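Long-range contacts in Pre-mRNA-splicing factor SAD1 (Saccharomyces cerevisiae, PDB 4MSX), which promotes assembly of newly made U4 snRNA into the U4/U6 snRNP and is required for pre-mRNA splicing; it is a catalytically inactive deubiquitinase: residues V322-L327 / H378-D383; F167-F172 / Y179-I184. All coordinates share one frame; numbering follows the deposited sequence.

Contact 1 (V322-L327 / H378-D383)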
loop_
_atom_site.group_PDB
_atom_site.type_symbol
_atom_site.label_atom_id
_atom_site.label_comp_id
_atom_site.label_asym_id
_atom_site.label_seq_id
_atom_site.Cartn_x
_atom_site.Cartn_y
_atom_site.Cartn_z
ATOM N N VAL A 322 5.544 15.169 -1.343
ATOM C CA VAL A 322 5.974 14.622 -2.619
ATOM C C VAL A 322 6.532 15.807 -3.408
ATOM O O VAL A 322 5.880 16.832 -3.531
ATOM C CB VAL A 322 4.768 13.975 -3.381
ATOM C CG1 VAL A 322 5.157 13.693 -4.839
ATOM C CG2 VAL A 322 4.292 12.696 -2.646
ATOM N N LEU A 323 7.732 15.665 -3.936
ATOM C CA LEU A 323 8.349 16.752 -4.700
ATOM C C LEU A 323 8.132 16.559 -6.168
ATOM O O LEU A 323 8.558 15.563 -6.721
ATOM C CB LEU A 323 9.861 16.764 -4.427
ATOM C CG LEU A 323 10.576 17.921 -5.143
ATOM C CD1 LEU A 323 10.118 19.271 -4.624
ATOM C CD2 LEU A 323 12.077 17.745 -4.946
ATOM N N THR A 324 7.432 17.493 -6.809
ATOM C CA THR A 324 7.113 17.340 -8.225
ATOM C C THR A 324 8.265 17.879 -9.041
ATOM O O THR A 324 8.717 18.973 -8.799
ATOM C CB THR A 324 5.811 18.077 -8.620
ATOM O OG1 THR A 324 4.701 17.369 -8.043
ATOM C CG2 THR A 324 5.643 18.106 -10.189
ATOM N N LEU A 325 8.742 17.063 -9.963
ATOM C CA LEU A 325 9.818 17.434 -10.884
ATOM C C LEU A 325 9.159 17.639 -12.261
ATOM O O LEU A 325 8.530 16.737 -12.796
ATOM C CB LEU A 325 10.849 16.307 -10.952
ATOM C CG LEU A 325 11.510 15.975 -9.597
ATOM C CD1 LEU A 325 12.546 14.852 -9.686
ATOM C CD2 LEU A 325 12.123 17.251 -8.959
ATOM N N ASP A 326 9.226 18.849 -12.791
ATOM C CA ASP A 326 8.647 19.137 -14.103
ATOM C C ASP A 326 9.547 18.609 -15.222
ATOM O O ASP A 326 10.724 18.742 -15.152
ATOM C CB ASP A 326 8.454 20.643 -14.274
ATOM C CG ASP A 326 7.368 21.209 -13.350
ATOM O OD1 ASP A 326 6.248 20.621 -13.265
ATOM O OD2 ASP A 326 7.659 22.230 -12.680
ATOM N N LEU A 327 8.962 18.063 -16.278
ATOM C CA LEU A 327 9.736 17.480 -17.337
ATOM C C LEU A 327 9.851 18.491 -18.487
ATOM O O LEU A 327 9.002 19.359 -18.659
ATOM C CB LEU A 327 9.044 16.232 -17.862
ATOM C CG LEU A 327 8.922 15.150 -16.733
ATOM C CD1 LEU A 327 7.998 14.032 -17.218
ATOM C CD2 LEU A 327 10.278 14.608 -16.307
ATOM N N HIS A 378 7.690 12.988 -7.722
ATOM C CA HIS A 378 6.614 12.753 -8.707
ATOM C C HIS A 378 7.091 13.368 -10.038
ATOM O O HIS A 378 7.527 14.524 -10.055
ATOM C CB HIS A 378 5.374 13.496 -8.234
ATOM C CG HIS A 378 4.378 13.817 -9.324
ATOM N ND1 HIS A 378 3.910 15.098 -9.536
ATOM C CD2 HIS A 378 3.719 13.017 -10.201
ATOM C CE1 HIS A 378 3.022 15.080 -10.526
ATOM N NE2 HIS A 378 2.853 13.827 -10.913
ATOM N N PHE A 379 6.985 12.620 -11.128
ATOM C CA PHE A 379 7.362 13.158 -12.471
ATOM C C PHE A 379 6.103 13.642 -13.121
ATOM O O PHE A 379 5.153 12.878 -13.269
ATOM C CB PHE A 379 8.064 12.087 -13.273
ATOM C CG PHE A 379 9.333 11.635 -12.585
ATOM C CD1 PHE A 379 10.521 12.366 -12.731
ATOM C CD2 PHE A 379 9.312 10.573 -11.701
ATOM C CE1 PHE A 379 11.689 11.979 -12.025
ATOM C CE2 PHE A 379 10.456 10.188 -10.980
ATOM C CZ PHE A 379 11.642 10.886 -11.150
ATOM N N ASN A 380 6.075 14.914 -13.511
ATOM C CA ASN A 380 4.778 15.510 -13.857
ATOM C C ASN A 380 4.373 15.110 -15.275
ATOM O O ASN A 380 4.556 15.879 -16.208
ATOM C CB ASN A 380 4.862 17.018 -13.741
ATOM C CG ASN A 380 3.490 17.669 -13.863
ATOM O OD1 ASN A 380 2.466 16.975 -13.802
ATOM N ND2 ASN A 380 3.458 18.982 -14.032
ATOM N N ARG A 381 3.838 13.913 -15.427
ATOM C CA ARG A 381 3.438 13.390 -16.746
ATOM C C ARG A 381 2.172 14.025 -17.338
ATOM O O ARG A 381 2.062 14.189 -18.570
ATOM C CB ARG A 381 3.150 11.898 -16.608
ATOM C CG ARG A 381 4.352 11.070 -16.065
ATOM C CD ARG A 381 5.434 10.885 -17.161
ATOM N NE ARG A 381 6.628 10.183 -16.648
ATOM C CZ ARG A 381 7.727 9.985 -17.380
ATOM N NH1 ARG A 381 7.809 10.469 -18.643
ATOM N NH2 ARG A 381 8.734 9.333 -16.849
ATOM N N PHE A 382 1.201 14.313 -16.475
ATOM C CA PHE A 382 -0.161 14.642 -16.940
ATOM C C PHE A 382 -0.538 16.085 -16.913
ATOM O O PHE A 382 -0.505 16.736 -15.880
ATOM C CB PHE A 382 -1.190 13.965 -16.036
ATOM C CG PHE A 382 -1.129 12.482 -16.087
ATOM C CD1 PHE A 382 -1.162 11.827 -17.300
ATOM C CD2 PHE A 382 -1.013 11.731 -14.920
ATOM C CE1 PHE A 382 -1.087 10.450 -17.386
ATOM C CE2 PHE A 382 -0.946 10.345 -14.980
ATOM C CZ PHE A 382 -0.963 9.702 -16.220
ATOM N N ASP A 383 -1.034 16.555 -18.039
ATOM C CA ASP A 383 -1.665 17.862 -18.062
ATOM C C ASP A 383 -3.188 17.581 -18.021
ATOM O O ASP A 383 -3.822 17.367 -19.055
ATOM C CB ASP A 383 -1.170 18.661 -19.293
ATOM C CG ASP A 383 -1.940 19.967 -19.513
ATOM O OD1 ASP A 383 -2.656 20.443 -18.594
ATOM O OD2 ASP A 383 -1.795 20.516 -20.618
HETATM O O HOH W 1 6.083 18.347 -16.704
#
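Thr324 and Leu325 pair in parallel with His378 and Phe379, attaching the short strand 323-325 to strand 374-379 in the mixed sheet of the USP-family domain. Both the backbone N and the backbone O of His378 bond to the neighbouring strand: its N donates to Leu323 O (2.9 Å), and its O accepts from Leu325 N (2.8 Å) in a nearly straight bond of 175°. Leu325 N and Leu325 O, bonded to His378 O and Asn380 N, flank Phe379 and make the second bridge. On the face shared by Thr324 and His378, OG1 of Thr324 reaches ND1 of His378 at 2.8 Å, lying in the ring plane at its edge; either could be the donor. The imidazole is brought there because its CG stands anti to the backbone N (chi1 157°), while Val322 CG1 packs on His378 CB at 3.4 Å. A leucine here, lacking the ring and its nitrogen, would probably leave the Thr324 hydroxyl without this partner and Phe474 without its edge-to-face mate. The other face is greasy: Leu325 CD1 lies 3.8 Å from Phe379 CE1, and Leu327 CD2 comes to the edge of the same ring. Leu327 CD1 also sits over one face of the Arg381 guanidinium, 3.8 Å from NH1, leaving the polar rim to the carbonyls of Asn394, Thr396 and Thr473. Past the two bridges, ND2 of Asn380 makes a weak bond to OD1 of Asp326 (3.3 Å), their planes 49° apart, and a water links Leu327 N to Asn380 O. The chemistry is thus graded: backbone bonds fix the register, one side-chain bond and apolar packing of leucines on a phenylalanine ring set the two faces, and water with a weak amide-carboxylate bond takes over past the paired residues.

Contact 2 (F167-F172 / Y179-I184)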
loop_
_atom_site.group_PDB
_atom_site.type_symbol
_atom_site.label_atom_id
_atom_site.label_comp_id
_atom_site.label_asym_id
_atom_site.label_seq_id
_atom_site.Cartn_x
_atom_site.Cartn_y
_atom_site.Cartn_z
ATOM N N PHE A 167 12.717 -10.308 8.106
ATOM C CA PHE A 167 11.830 -9.968 6.955
ATOM C C PHE A 167 12.664 -9.166 5.950
ATOM O O PHE A 167 13.492 -8.365 6.370
ATOM C CB PHE A 167 10.673 -9.066 7.406
ATOM C CG PHE A 167 9.583 -9.762 8.161
ATOM C CD1 PHE A 167 9.615 -11.123 8.389
ATOM C CD2 PHE A 167 8.496 -9.032 8.608
ATOM C CE1 PHE A 167 8.600 -11.754 9.094
ATOM C CE2 PHE A 167 7.489 -9.626 9.318
ATOM C CZ PHE A 167 7.520 -10.999 9.559
ATOM N N PRO A 168 12.428 -9.329 4.634
ATOM C CA PRO A 168 11.466 -10.276 4.052
ATOM C C PRO A 168 12.116 -11.653 3.878
ATOM O O PRO A 168 13.340 -11.732 3.777
ATOM C CB PRO A 168 11.167 -9.676 2.668
ATOM C CG PRO A 168 12.474 -8.925 2.280
ATOM C CD PRO A 168 13.037 -8.431 3.627
ATOM N N ARG A 169 11.317 -12.714 3.817
ATOM C CA ARG A 169 11.835 -14.060 3.552
ATOM C C ARG A 169 10.874 -14.831 2.660
ATOM O O ARG A 169 9.691 -14.461 2.559
ATOM C CB ARG A 169 12.062 -14.800 4.862
ATOM C CG ARG A 169 10.800 -15.055 5.665
ATOM C CD ARG A 169 10.960 -16.364 6.492
ATOM N NE ARG A 169 9.792 -16.652 7.341
ATOM C CZ ARG A 169 9.501 -15.896 8.381
ATOM N NH1 ARG A 169 10.290 -14.860 8.640
ATOM N NH2 ARG A 169 8.464 -16.160 9.139
ATOM N N GLN A 170 11.344 -15.896 2.017
ATOM C CA GLN A 170 10.457 -16.684 1.156
ATOM C C GLN A 170 9.467 -17.518 2.000
ATOM O O GLN A 170 9.835 -18.165 2.970
ATOM C CB GLN A 170 11.242 -17.568 0.166
ATOM C CG GLN A 170 12.077 -16.760 -0.857
ATOM C CD GLN A 170 11.266 -16.133 -2.023
ATOM O OE1 GLN A 170 10.118 -16.513 -2.307
ATOM N NE2 GLN A 170 11.901 -15.191 -2.734
ATOM N N CYS A 171 8.207 -17.472 1.613
ATOM C CA CYS A 171 7.136 -18.076 2.380
ATOM C C CYS A 171 6.316 -18.908 1.435
ATOM O O CYS A 171 6.498 -18.825 0.222
ATOM C CB CYS A 171 6.262 -16.971 2.990
ATOM S SG CYS A 171 7.106 -15.994 4.247
ATOM N N PHE A 172 5.364 -19.674 1.973
ATOM C CA PHE A 172 4.501 -20.539 1.147
ATOM C C PHE A 172 3.067 -20.355 1.583
ATOM O O PHE A 172 2.806 -20.303 2.785
ATOM C CB PHE A 172 4.909 -22.022 1.302
ATOM C CG PHE A 172 6.266 -22.305 0.739
ATOM C CD1 PHE A 172 6.429 -22.566 -0.614
ATOM C CD2 PHE A 172 7.386 -22.225 1.548
ATOM C CE1 PHE A 172 7.707 -22.777 -1.154
ATOM C CE2 PHE A 172 8.664 -22.431 1.022
ATOM C CZ PHE A 172 8.823 -22.706 -0.331
ATOM N N TYR A 179 6.142 -17.004 -1.989
ATOM C CA TYR A 179 6.086 -15.555 -2.174
ATOM C C TYR A 179 7.084 -14.984 -1.204
ATOM O O TYR A 179 7.470 -15.661 -0.242
ATOM C CB TYR A 179 4.689 -14.974 -1.902
ATOM C CG TYR A 179 4.207 -15.142 -0.463
ATOM C CD1 TYR A 179 3.615 -16.329 -0.040
ATOM C CD2 TYR A 179 4.336 -14.097 0.473
ATOM C CE1 TYR A 179 3.143 -16.472 1.276
ATOM C CE2 TYR A 179 3.889 -14.237 1.784
ATOM C CZ TYR A 179 3.275 -15.425 2.169
ATOM O OH TYR A 179 2.856 -15.566 3.456
ATOM N N LEU A 180 7.549 -13.760 -1.473
ATOM C CA LEU A 180 8.432 -13.066 -0.553
ATOM C C LEU A 180 7.544 -12.164 0.298
ATOM O O LEU A 180 6.852 -11.304 -0.270
ATOM C CB LEU A 180 9.460 -12.240 -1.405
ATOM C CG LEU A 180 10.547 -11.451 -0.692
ATOM C CD1 LEU A 180 11.478 -12.410 0.051
ATOM C CD2 LEU A 180 11.375 -10.578 -1.710
ATOM N N ASN A 181 7.544 -12.307 1.626
ATOM C CA ASN A 181 6.511 -11.627 2.416
ATOM C C ASN A 181 6.754 -10.104 2.351
ATOM O O ASN A 181 7.902 -9.670 2.270
ATOM C CB ASN A 181 6.375 -12.132 3.861
ATOM C CG ASN A 181 7.544 -11.719 4.789
ATOM O OD1 ASN A 181 8.712 -11.965 4.485
ATOM N ND2 ASN A 181 7.226 -11.067 5.893
ATOM N N GLY A 182 5.668 -9.333 2.298
ATOM C CA GLY A 182 5.734 -7.883 2.055
ATOM C C GLY A 182 5.714 -7.549 0.572
ATOM O O GLY A 182 5.329 -6.436 0.206
ATOM N N PHE A 183 6.125 -8.475 -0.279
ATOM C CA PHE A 183 6.250 -8.188 -1.721
ATOM C C PHE A 183 5.165 -8.942 -2.501
ATOM O O PHE A 183 5.464 -9.794 -3.347
ATOM C CB PHE A 183 7.663 -8.578 -2.223
ATOM C CG PHE A 183 8.732 -7.699 -1.668
ATOM C CD1 PHE A 183 9.147 -7.840 -0.329
ATOM C CD2 PHE A 183 9.311 -6.719 -2.454
ATOM C CE1 PHE A 183 10.117 -7.031 0.218
ATOM C CE2 PHE A 183 10.276 -5.906 -1.958
ATOM C CZ PHE A 183 10.694 -6.059 -0.574
ATOM N N ILE A 184 3.904 -8.675 -2.177
ATOM C CA ILE A 184 2.802 -9.427 -2.753
ATOM C C ILE A 184 1.865 -8.482 -3.512
ATOM O O ILE A 184 1.905 -7.270 -3.307
ATOM C CB ILE A 184 1.986 -10.168 -1.676
ATOM C CG1 ILE A 184 1.411 -9.176 -0.668
ATOM C CG2 ILE A 184 2.849 -11.207 -0.945
ATOM C CD1 ILE A 184 0.529 -9.825 0.353
#
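Asn181 reaches from its turn back to Phe167, Pro168 and Arg169, and each part of its side chain has work to do. CB lies 3.9 Å from Cys171 SG. At chi1 72° CG is tucked between the backbone N and the carbonyl carbon, which brings the amide near the other segment. There OD1 accepts Arg169 N at 2.8 Å, nearly along the C=O axis, and touches Pro168 CA. ND2 lies 3.3 Å above the plane of the Phe167 ring, over its centre, with ring and amide planes 76° apart, and donates to Trp235 O. Asparagine suits the place because one short amide can supply an acceptor and a donor together; its own backbone N adds a bond to Arg169 O (3.2 Å). Pro168, which follows a cis peptide bond, packs beside it, with CG 3.7 Å from Phe183 CE1 and CB against Leu180 CD1. Cys171 and Tyr179 form a hydrogen-bonded pair, Cys171 N to Tyr179 O at 2.7 Å and Tyr179 N to Cys171 O at 2.9 Å. Cys171 CB lies over the tyrosine face in a CH-pi contact, while the phenol OH is held by Ser236 and Leu239. Gly182 suits the third position of the following type II turn, since at phi 88° a CB would jam against the preceding carbonyl O. The whole is a two-stranded antiparallel beta hairpin running into that turn.

Overall arrangement
Both contacts are partly buried and mix backbone ladders with side-chain packing, but they hold different elements. Contact 1 joins strands far apart in sequence in parallel, within the large mixed sheet; contact 2 closes a local antiparallel hairpin that forms a separate two-stranded sheet and also packs on strand 438-446, itself a member of the large sheet. The centres of contact 1 and contact 2 are about 32 Å apart and their nearest atoms about 18 Å, so they do not touch. Contact 1 ends at a charged, watered margin, with Asp326 exposed. In contact 2 the polar side-chain link is a buried asparagine amide, set under the Phe167 ring and beside Pro168, whereas Gln170 and Phe172 lie at the surface.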